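Local structure of L-fuculose phosphate aldolase (Streptococcus pneumoniae, 4C24) at residues A[99-102]-A[103-107]; A[166-169]-A[170-173]. The protein is a zinc-binding member of the class II aldolase and adducin family, built on a mixed beta-sheet packed with helices. One frame throughout, in Å; residues are numbered along the deposited sequence.

Overall arrangement
Interactions 1 and 2 are both strand-to-helix turns. Interaction 1 leads from strand 95-99 into helix 103-110, interaction 2 from strand 161-166 into helix 169-192. In interaction 2, Asn168 OD1 and O accept at the helix start; in interaction 1, Thr102 O takes the first i to i+4 bond, while the first two helical N-H groups go to the carboxylate of Glu180, farther along the helix begun in interaction 2. Their centres are about 19 Å apart, on opposite sides of the chain's centre, and their nearest atoms are about 8 Å apart. Interaction 1 holds the zinc ligand His100, which binds the metal beside His98 and His160. Strand 95-99 packs against Leu169 and Ala172.

Interaction 1 (A[99-102]-A[103-107]); sequences AHTT and YATVL. With ZN (zinc ion), chain B; SO4 (sulfate ion), chain D.
Thr102 O receives Val106 N at 2.9 Å, an N-H...O angle of 158° with the donor in the carbonyl plane: the first turn of the helix closing on the residue before it. One residue back, Thr105 OG1 donates to Thr101 O over 2.9 Å, approaching from above the carbonyl plane and 55° out of it. The first torsion of Thr105 (chi1 -61°) swings OG1 away from its own carbonyl carbon and back toward the preceding loop. A water ties the same group to the loop, donating to Thr105 OG1 (2.7 Å) and to Ala99 O while accepting from Thr101 N (2.9 Å). Beyond these bonds, His100 NE2 reaches the zinc ion at 2.0 Å, and Thr102 OG1 donates to sulfate O1 at 2.9 Å; another sulfate oxygen, O3, lies at the edge of the Tyr103 ring. This sulfate, probably from the crystallisation liquor, is also held by Lys184 of this chain and of the second subunit. Thr101 OG1 meets the Ala104 methyl CB at 3.3 Å, and Thr102 CG2 approaches Tyr103 CD1 obliquely at 3.7 Å. The Glu180 carboxylate hydrogen-bonds with Thr101 OG1 and accepts from Tyr103 N and Ala104 N, while Tyr181 of the second subunit hydrogen-bonds to Thr101 O. The turn thus joins strand 95-99 to helix 103-110, with helix 169-192 against Tyr103 and Leu156 of strand 154-157 packed against Ala104 and Leu107.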
# COMPACT_ATOMS: atom_id res chain seq x y z
N ALA A 99 10.73 15.16 -5.07
CA ALA A 99 9.93 14.42 -4.14
C ALA A 99 10.75 13.41 -3.39
O ALA A 99 11.79 12.99 -3.89
CB ALA A 99 8.79 13.72 -4.88
N HIS A 100 10.31 13.05 -2.19
CA HIS A 100 10.89 11.92 -1.45
C HIS A 100 9.91 10.78 -1.61
O HIS A 100 8.96 10.64 -0.84
CB HIS A 100 11.07 12.28 0.02
CG HIS A 100 11.92 13.49 0.27
ND1 HIS A 100 12.40 13.82 1.51
CD2 HIS A 100 12.39 14.44 -0.58
CE1 HIS A 100 13.08 14.96 1.43
NE2 HIS A 100 13.11 15.34 0.16
N THR A 101 10.07 10.04 -2.70
CA THR A 101 9.17 8.93 -2.96
C THR A 101 9.65 7.66 -2.23
O THR A 101 10.49 7.73 -1.31
CB THR A 101 8.97 8.72 -4.46
OG1 THR A 101 10.21 8.29 -5.03
CG2 THR A 101 8.46 10.01 -5.14
N THR A 102 9.08 6.51 -2.57
CA THR A 102 9.51 5.30 -1.86
C THR A 102 10.68 4.58 -2.51
O THR A 102 11.83 4.71 -2.03
CB THR A 102 8.34 4.35 -1.61
OG1 THR A 102 7.31 5.09 -0.95
CG2 THR A 102 8.78 3.17 -0.74
N TYR A 103 10.42 3.83 -3.58
CA TYR A 103 11.49 2.96 -4.13
C TYR A 103 12.58 3.73 -4.83
O TYR A 103 13.74 3.26 -4.86
CB TYR A 103 10.91 1.83 -4.97
CG TYR A 103 10.20 0.82 -4.12
CD1 TYR A 103 8.86 0.99 -3.76
CD2 TYR A 103 10.87 -0.30 -3.63
CE1 TYR A 103 8.21 0.06 -2.98
CE2 TYR A 103 10.22 -1.24 -2.85
CZ TYR A 103 8.89 -1.05 -2.50
OH TYR A 103 8.23 -1.98 -1.72
N ALA A 104 12.27 4.86 -5.45
CA ALA A 104 13.29 5.71 -6.01
C ALA A 104 14.25 6.16 -4.91
O ALA A 104 15.45 6.21 -5.12
CB ALA A 104 12.66 6.87 -6.77
N THR A 105 13.73 6.43 -3.72
CA THR A 105 14.56 6.87 -2.61
C THR A 105 15.34 5.69 -2.05
O THR A 105 16.47 5.87 -1.64
CB THR A 105 13.72 7.55 -1.55
OG1 THR A 105 13.11 8.69 -2.16
CG2 THR A 105 14.56 8.01 -0.37
N VAL A 106 14.73 4.49 -2.04
CA VAL A 106 15.50 3.25 -1.71
C VAL A 106 16.76 3.16 -2.56
O VAL A 106 17.89 2.98 -2.03
CB VAL A 106 14.63 2.00 -1.89
CG1 VAL A 106 15.49 0.72 -1.83
CG2 VAL A 106 13.57 2.02 -0.82
N LEU A 107 16.58 3.27 -3.87
CA LEU A 107 17.74 3.23 -4.76
C LEU A 107 18.72 4.35 -4.42
O LEU A 107 19.92 4.15 -4.38
CB LEU A 107 17.31 3.28 -6.21
CG LEU A 107 16.62 2.00 -6.66
CD1 LEU A 107 16.15 2.17 -8.10
CD2 LEU A 107 17.60 0.79 -6.60
ZN ZN B . 14.16 16.90 -0.51
S SO4 D . 4.59 1.93 -1.80
O1 SO4 D . 5.14 3.26 -1.48
O2 SO4 D . 3.12 2.04 -1.66
O3 SO4 D . 4.95 1.65 -3.20
O4 SO4 D . 5.15 0.92 -0.88
O HOH W 1 12.32 9.81 -4.44
O HOH W 2 14.67 18.70 0.43

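Interaction 2 (A[166-169]-A[170-173])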
# COMPACT_ATOMS: atom_id res chain seq x y z
N ALA A 166 10.50 18.40 -16.93
CA ALA A 166 9.90 18.23 -18.24
C ALA A 166 9.42 19.57 -18.75
O ALA A 166 9.72 20.59 -18.15
CB ALA A 166 8.74 17.25 -18.17
N GLN A 167 8.72 19.53 -19.87
CA GLN A 167 8.21 20.74 -20.53
C GLN A 167 7.13 21.46 -19.73
O GLN A 167 6.94 22.67 -19.90
CB GLN A 167 7.68 20.40 -21.92
N ASN A 168 6.40 20.72 -18.91
CA ASN A 168 5.35 21.28 -18.05
C ASN A 168 5.12 20.38 -16.86
O ASN A 168 5.70 19.29 -16.78
CB ASN A 168 4.06 21.51 -18.86
CG ASN A 168 3.60 20.27 -19.59
OD1 ASN A 168 3.67 19.16 -19.07
ND2 ASN A 168 3.12 20.45 -20.81
N LEU A 169 4.28 20.82 -15.93
CA LEU A 169 4.07 20.11 -14.67
C LEU A 169 3.37 18.78 -14.85
O LEU A 169 3.70 17.82 -14.16
CB LEU A 169 3.33 20.94 -13.63
CG LEU A 169 4.17 22.00 -12.96
CD1 LEU A 169 3.23 22.96 -12.24
CD2 LEU A 169 5.18 21.43 -11.96
N LEU A 170 2.38 18.72 -15.74
CA LEU A 170 1.74 17.43 -16.03
C LEU A 170 2.77 16.36 -16.42
O LEU A 170 2.75 15.26 -15.86
CB LEU A 170 0.66 17.59 -17.12
CG LEU A 170 -0.21 16.36 -17.43
CD1 LEU A 170 -1.62 16.78 -17.83
CD2 LEU A 170 0.42 15.53 -18.53
N ASN A 171 3.67 16.70 -17.34
CA ASN A 171 4.70 15.76 -17.80
C ASN A 171 5.73 15.50 -16.71
O ASN A 171 6.15 14.35 -16.53
CB ASN A 171 5.38 16.24 -19.09
CG ASN A 171 4.44 16.34 -20.27
OD1 ASN A 171 3.26 16.00 -20.19
ND2 ASN A 171 4.96 16.80 -21.40
N ALA A 172 6.14 16.54 -15.98
CA ALA A 172 7.06 16.33 -14.84
C ALA A 172 6.45 15.37 -13.82
O ALA A 172 7.11 14.46 -13.31
CB ALA A 172 7.45 17.64 -14.18
N PHE A 173 5.16 15.55 -13.50
CA PHE A 173 4.47 14.67 -12.58
C PHE A 173 4.46 13.24 -13.12
O PHE A 173 4.71 12.28 -12.36
CB PHE A 173 3.03 15.20 -12.33
CG PHE A 173 2.22 14.34 -11.40
CD1 PHE A 173 1.49 13.26 -11.91
CD2 PHE A 173 2.23 14.54 -10.03
CE1 PHE A 173 0.78 12.42 -11.07
CE2 PHE A 173 1.52 13.70 -9.18
CZ PHE A 173 0.79 12.65 -9.70
O HOH W 3 7.80 17.35 -21.45
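Leu169 and Asn171 lose the most surface to this local contact, and they do so in different ways. Leu169 takes part chiefly through its backbone: its carbonyl O accepts Phe173 N at 2.8 Å, the donor tilted out of the carbonyl plane, while its side chain runs off to pack on Ile97 of strand 95-99 and Tyr16 of helix 7-22. Asn171 contributes both backbone and side chain. Its N-H points at Asn168 OD1 over 3.0 Å, nearly along the C=O axis of that amide and straight at 162°. In Asn168, chi1 of 53° brings the amide back over the helix start, and the amide's own rotation then turns OD1 to the N-H. The two asparagine amides cross obliquely, their planes 64° apart, with Asn171 CG 3.2 Å from Asn168 OD1. The amide nitrogen of Asn171 has a partner too: ND2 donates to a water at 2.9 Å, and that water accepts from Gln167 N as well, bridging helix and loop. Ala166 fills in from the strand end, its CB 3.6 Å from Asn171 CB and 4.2 Å from Ala172 CB. Ala172 N in turn donates to Asn168 O at 2.9 Å. Together these features are those of an asparagine N-cap: side-chain and backbone oxygens of Asn168 satisfy successive N-H groups in the first turn of helix 169-192.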